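Local coordinates for protein enolase (alpha proteobacterium BAL199, PDB 3UGV) that probably catalyses a magnesium-dependent reaction on a carboxylate substrate, as a member of the mandelate racemase and muconate lactonizing branch of the enolase superfamily, at residues Thr29-Thr34 and Asp62-Glu67; Asp95-Gln100 and Asp109-Ser114. All blocks are in the same frame, centred on the assembly; numbering follows the deposited sequence.

Contact 1 of 2, residues Thr29-Thr34 and Asp62-Glu67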
loop_
_atom_site.group_PDB
_atom_site.type_symbol
_atom_site.label_atom_id
_atom_site.label_comp_id
_atom_site.label_asym_id
_atom_site.label_seq_id
_atom_site.Cartn_x
_atom_site.Cartn_y
_atom_site.Cartn_z
ATOM N N THR F 29 43.129 -26.899 -1.638
ATOM C CA THR F 29 42.509 -27.727 -0.603
ATOM C C THR F 29 42.800 -27.268 0.825
ATOM O O THR F 29 43.947 -27.038 1.204
ATOM C CB THR F 29 42.923 -29.213 -0.758
ATOM O OG1 THR F 29 42.408 -29.728 -1.992
ATOM C CG2 THR F 29 42.370 -30.041 0.383
ATOM N N PHE F 30 41.737 -27.169 1.611
ATOM C CA PHE F 30 41.791 -26.696 2.989
ATOM C C PHE F 30 42.443 -27.722 3.928
ATOM O O PHE F 30 41.980 -28.857 4.034
ATOM C CB PHE F 30 40.355 -26.401 3.430
ATOM C CG PHE F 30 40.226 -25.825 4.812
ATOM C CD1 PHE F 30 40.148 -26.654 5.923
ATOM C CD2 PHE F 30 40.124 -24.459 4.996
ATOM C CE1 PHE F 30 40.006 -26.124 7.199
ATOM C CE2 PHE F 30 39.975 -23.920 6.271
ATOM C CZ PHE F 30 39.920 -24.754 7.372
ATOM N N ARG F 31 43.516 -27.322 4.609
ATOM C CA ARG F 31 44.106 -28.166 5.648
ATOM C C ARG F 31 43.648 -27.786 7.061
ATOM O O ARG F 31 43.068 -28.604 7.776
ATOM C CB ARG F 31 45.635 -28.158 5.582
ATOM C CG ARG F 31 46.279 -28.985 6.699
ATOM C CD ARG F 31 47.775 -28.749 6.815
ATOM N NE ARG F 31 48.515 -29.470 5.788
ATOM C CZ ARG F 31 49.593 -28.995 5.175
ATOM N NH1 ARG F 31 50.059 -27.787 5.484
ATOM N NH2 ARG F 31 50.202 -29.726 4.249
ATOM N N LYS F 32 43.925 -26.554 7.472
ATOM C CA LYS F 32 43.494 -26.086 8.787
ATOM C C LYS F 32 43.468 -24.559 8.940
ATOM O O LYS F 32 44.049 -23.821 8.136
ATOM C CB LYS F 32 44.356 -26.706 9.890
ATOM C CG LYS F 32 45.807 -26.284 9.869
ATOM C CD LYS F 32 46.413 -26.422 11.263
ATOM C CE LYS F 32 47.926 -26.239 11.248
ATOM N NZ LYS F 32 48.463 -26.045 12.625
ATOM N N LEU F 33 42.786 -24.099 9.983
ATOM C CA LEU F 33 42.685 -22.676 10.274
ATOM C C LEU F 33 43.129 -22.418 11.710
ATOM O O LEU F 33 42.725 -23.127 12.632
ATOM C CB LEU F 33 41.247 -22.192 10.045
ATOM C CG LEU F 33 40.815 -20.827 10.580
ATOM C CD1 LEU F 33 39.624 -20.306 9.808
ATOM C CD2 LEU F 33 40.488 -20.909 12.056
ATOM N N THR F 34 43.977 -21.417 11.898
ATOM C CA THR F 34 44.402 -21.049 13.242
ATOM C C THR F 34 43.916 -19.649 13.607
ATOM O O THR F 34 44.058 -18.708 12.828
ATOM C CB THR F 34 45.921 -21.120 13.401
ATOM O OG1 THR F 34 46.358 -22.465 13.181
ATOM C CG2 THR F 34 46.315 -20.702 14.794
ATOM N N ASP F 62 44.696 -17.528 10.282
ATOM C CA ASP F 62 45.633 -18.080 9.305
ATOM C C ASP F 62 45.129 -19.410 8.745
ATOM O O ASP F 62 44.881 -20.352 9.491
ATOM C CB ASP F 62 47.000 -18.305 9.948
ATOM C CG ASP F 62 47.856 -17.056 9.964
ATOM O OD1 ASP F 62 48.463 -16.743 8.915
ATOM O OD2 ASP F 62 47.944 -16.410 11.033
ATOM N N ILE F 63 44.980 -19.477 7.429
ATOM C CA ILE F 63 44.568 -20.690 6.751
ATOM C C ILE F 63 45.796 -21.359 6.160
ATOM O O ILE F 63 46.661 -20.683 5.599
ATOM C CB ILE F 63 43.615 -20.380 5.584
ATOM C CG1 ILE F 63 42.354 -19.695 6.085
ATOM C CG2 ILE F 63 43.220 -21.648 4.877
ATOM C CD1 ILE F 63 41.530 -20.568 6.972
ATOM N N GLU F 64 45.880 -22.680 6.302
ATOM C CA GLU F 64 46.866 -23.479 5.578
ATOM C C GLU F 64 46.146 -24.305 4.522
ATOM O O GLU F 64 45.074 -24.849 4.788
ATOM C CB GLU F 64 47.608 -24.429 6.524
ATOM C CG GLU F 64 48.427 -23.750 7.614
ATOM C CD GLU F 64 49.415 -24.697 8.297
ATOM O OE1 GLU F 64 49.556 -25.859 7.847
ATOM O OE2 GLU F 64 50.055 -24.270 9.287
ATOM N N THR F 65 46.721 -24.395 3.327
ATOM C CA THR F 65 46.235 -25.359 2.338
ATOM C C THR F 65 47.235 -26.499 2.169
ATOM O O THR F 65 48.422 -26.351 2.487
ATOM C CB THR F 65 45.964 -24.724 0.949
ATOM O OG1 THR F 65 47.097 -23.957 0.536
ATOM C CG2 THR F 65 44.741 -23.823 0.980
ATOM N N GLU F 66 46.749 -27.632 1.666
ATOM C CA GLU F 66 47.614 -28.752 1.315
ATOM C C GLU F 66 48.697 -28.330 0.320
ATOM O O GLU F 66 49.817 -28.840 0.350
ATOM C CB GLU F 66 46.793 -29.901 0.722
ATOM C CG GLU F 66 45.771 -30.504 1.672
ATOM C CD GLU F 66 46.401 -31.181 2.884
ATOM O OE1 GLU F 66 47.643 -31.313 2.925
ATOM O OE2 GLU F 66 45.647 -31.583 3.798
ATOM N N GLU F 67 48.349 -27.392 -0.554
ATOM C CA GLU F 67 49.231 -26.927 -1.621
ATOM C C GLU F 67 50.192 -25.831 -1.158
ATOM O O GLU F 67 50.944 -25.274 -1.965
ATOM C CB GLU F 67 48.403 -26.416 -2.807
ATOM C CG GLU F 67 47.515 -27.464 -3.474
ATOM C CD GLU F 67 46.281 -27.821 -2.652
ATOM O OE1 GLU F 67 45.895 -27.024 -1.763
ATOM O OE2 GLU F 67 45.694 -28.900 -2.898
#
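K32 and E64 face each other as a hydrogen-bonded pair where strands 30-34 and 62-65 run antiparallel in the first hairpin of the N-terminal capping domain. E64 N gives K32 O a nearly straight bond of 2.8 Å, and T34 and D62 exchange two more. A classic beta bulge then shifts the register: R31 and K32 both lie opposite E64, whose O takes R31 N at 2.9 Å and, weakly, K32 N. Past it, T29 O receives E66 N, while T29 N reaches E67 OE1, 2.8 Å away, on the syn side but well out of the carboxylate plane.

Charge forms the second layer. R31 bends at chi3 (-78°), which brings one guanidinium face, toward its rim, over T65 O. R31 NH1 meets E64 OE1 at 3.1 Å, in the guanidinium plane although the two flat groups stand almost perpendicular; its NH2 adds a weaker salt bridge to E66 OE1. A long, branching donor suits a place between two acids. K32 lies alongside E64, but K32 NZ stays 4.1 Å from E64 OE2, beyond a salt bridge.

L33 and I63 share the apolar face, which helix 123-142 covers. I63 CD1 presses on L33 CD1 at a tight 3.4 Å; branched aliphatic residues suit this buried side. The end of F30 reaches I63 CD1 obliquely, its flat ring packing toward helix 83-97. E64 and E66 probably balance the charge of R31, which would favour their ionised forms.

Contact 2 of 2, residues Asp95-Gln100 and Asp109-Ser114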
loop_
_atom_site.group_PDB
_atom_site.type_symbol
_atom_site.label_atom_id
_atom_site.label_comp_id
_atom_site.label_asym_id
_atom_site.label_seq_id
_atom_site.Cartn_x
_atom_site.Cartn_y
_atom_site.Cartn_z
ATOM N N ASP F 95 38.014 -28.031 12.020
ATOM C CA ASP F 95 37.843 -29.491 12.073
ATOM C C ASP F 95 36.865 -29.964 11.005
ATOM O O ASP F 95 37.108 -30.947 10.308
ATOM C CB ASP F 95 37.338 -29.946 13.447
ATOM C CG ASP F 95 38.383 -29.789 14.542
ATOM O OD1 ASP F 95 39.589 -29.698 14.216
ATOM O OD2 ASP F 95 37.994 -29.763 15.733
ATOM N N MET F 96 35.755 -29.245 10.883
ATOM C CA MET F 96 34.685 -29.602 9.964
ATOM C C MET F 96 35.087 -29.426 8.496
ATOM O O MET F 96 34.517 -30.066 7.607
ATOM C CB MET F 96 33.443 -28.763 10.278
ATOM C CG MET F 96 32.206 -29.138 9.481
ATOM S SD MET F 96 31.101 -27.738 9.183
ATOM C CE MET F 96 31.812 -27.066 7.687
ATOM N N LEU F 97 36.070 -28.565 8.249
ATOM C CA LEU F 97 36.445 -28.191 6.883
ATOM C C LEU F 97 37.664 -28.940 6.346
ATOM O O LEU F 97 37.889 -28.959 5.139
ATOM C CB LEU F 97 36.691 -26.679 6.778
ATOM C CG LEU F 97 35.462 -25.767 6.799
ATOM C CD1 LEU F 97 35.868 -24.299 6.866
ATOM C CD2 LEU F 97 34.591 -26.032 5.585
ATOM N N ALA F 98 38.451 -29.536 7.240
ATOM C CA ALA F 98 39.656 -30.264 6.833
ATOM C C ALA F 98 39.399 -31.219 5.671
ATOM O O ALA F 98 38.449 -32.002 5.700
ATOM C CB ALA F 98 40.233 -31.027 8.006
ATOM N N GLY F 99 40.249 -31.148 4.652
ATOM C CA GLY F 99 40.176 -32.068 3.533
ATOM C C GLY F 99 39.311 -31.566 2.395
ATOM O O GLY F 99 39.314 -32.127 1.298
ATOM N N GLN F 100 38.578 -30.492 2.650
ATOM C CA GLN F 100 37.609 -29.995 1.681
ATOM C C GLN F 100 38.183 -28.946 0.747
ATOM O O GLN F 100 39.165 -28.283 1.067
ATOM C CB GLN F 100 36.370 -29.461 2.394
ATOM C CG GLN F 100 35.167 -30.364 2.214
ATOM C CD GLN F 100 34.454 -30.651 3.518
ATOM O OE1 GLN F 100 33.396 -30.080 3.799
ATOM N NE2 GLN F 100 35.027 -31.543 4.322
ATOM N N ASP F 109 28.364 -21.497 2.548
ATOM C CA ASP F 109 27.144 -22.270 2.744
ATOM C C ASP F 109 27.286 -23.343 3.835
ATOM O O ASP F 109 26.421 -23.454 4.703
ATOM C CB ASP F 109 26.668 -22.890 1.438
ATOM C CG ASP F 109 25.498 -23.833 1.640
ATOM O OD1 ASP F 109 24.357 -23.328 1.770
ATOM O OD2 ASP F 109 25.720 -25.070 1.673
ATOM N N LYS F 110 28.375 -24.111 3.799
ATOM C CA LYS F 110 28.618 -25.174 4.789
ATOM C C LYS F 110 28.789 -24.668 6.228
ATOM O O LYS F 110 28.286 -25.285 7.162
ATOM C CB LYS F 110 29.836 -26.028 4.402
ATOM C CG LYS F 110 29.729 -26.736 3.044
ATOM C CD LYS F 110 31.038 -27.442 2.675
ATOM C CE LYS F 110 30.935 -28.137 1.324
ATOM N NZ LYS F 110 32.162 -28.928 1.012
ATOM N N THR F 111 29.510 -23.562 6.410
ATOM C CA THR F 111 29.679 -22.984 7.742
ATOM C C THR F 111 28.368 -22.453 8.338
ATOM O O THR F 111 28.081 -22.676 9.518
ATOM C CB THR F 111 30.750 -21.875 7.768
ATOM O OG1 THR F 111 30.355 -20.787 6.918
ATOM C CG2 THR F 111 32.090 -22.421 7.303
ATOM N N ARG F 112 27.573 -21.758 7.526
ATOM C CA ARG F 112 26.280 -21.247 7.977
ATOM C C ARG F 112 25.259 -22.351 8.262
ATOM O O ARG F 112 24.469 -22.235 9.201
ATOM C CB ARG F 112 25.710 -20.238 6.983
ATOM C CG ARG F 112 26.507 -18.942 6.922
ATOM C CD ARG F 112 25.796 -17.888 6.082
ATOM N NE ARG F 112 25.031 -16.949 6.897
ATOM C CZ ARG F 112 23.956 -16.301 6.460
ATOM N NH1 ARG F 112 23.524 -16.508 5.221
ATOM N NH2 ARG F 112 23.309 -15.456 7.256
ATOM N N LYS F 113 25.270 -23.415 7.459
ATOM C CA LYS F 113 24.396 -24.562 7.725
ATOM C C LYS F 113 24.737 -25.241 9.050
ATOM O O LYS F 113 23.842 -25.673 9.772
ATOM C CB LYS F 113 24.464 -25.603 6.604
ATOM C CG LYS F 113 23.674 -25.273 5.344
ATOM C CD LYS F 113 23.683 -26.477 4.384
ATOM C CE LYS F 113 23.254 -26.110 2.958
ATOM N NZ LYS F 113 21.853 -25.600 2.857
ATOM N N SER F 114 26.026 -25.346 9.369
ATOM C CA SER F 114 26.443 -26.067 10.577
ATOM C C SER F 114 25.904 -25.426 11.864
ATOM O O SER F 114 25.739 -26.109 12.885
ATOM C CB SER F 114 27.969 -26.194 10.655
ATOM O OG SER F 114 28.577 -24.965 11.040
#
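M96 and K110 cross obliquely where the end of helix 83-97 meets helix 104-114. With CG anti to the backbone N (chi1 -174°), the methionine side chain extends toward helix 104-114, and its bend at chi3 brings M96 CE to 4.0 Å from K110 CB while M96 SD lies 3.8 Å from S114 CB. A flexible thioether suits this shallow surface, fitting beside the lysine stem and the small serine. S114 turns its hydroxyl back onto its own helix, S114 OG giving a 2.8 Å hydrogen bond to T111 O. Deeper in, L97 CD1 approaches T111 CG2 at 4.2 Å, a loose apolar touch.

Q100 and K110 come from opposite directions. The lysine is extended beyond CG, and K110 NZ donates to Q100 OE1 at 3.3 Å, approaching the side of the carbonyl at a C=O...N angle of 107°. Q100 closes a type II turn from L97, its N bonded to L97 O, with G99 in the left-handed position that glycine readily adopts. Without the amide, as with an alanine here, the K110 ammonium would probably lose this acceptor and its chain be freer to turn. One long polar bond beside thin apolar packing implies a modest joint between the helices, the lysine charge probably eased only partly by an amide oxygen met from the side.

Contacts 1 and 2 lie on one side of the chain, their centres about 13 Å apart, and both belong to the N-terminal domain of the family. They hold different elements: contact 1 zips two strands of a hairpin, contact 2 sets two helices side by side. F30 joins them, its N bonded to Q100 O and its O to G99 N, with its ring against the end of helix 83-97. Each is partly buried, but contact 1 covers 678 Å² against 237 Å², and has a clear division between buried apolar and charged outer faces. Backbone bonds carry it, with one good and one weaker salt bridge on its charged side; contact 2 relies on side chains, with a single polar bond.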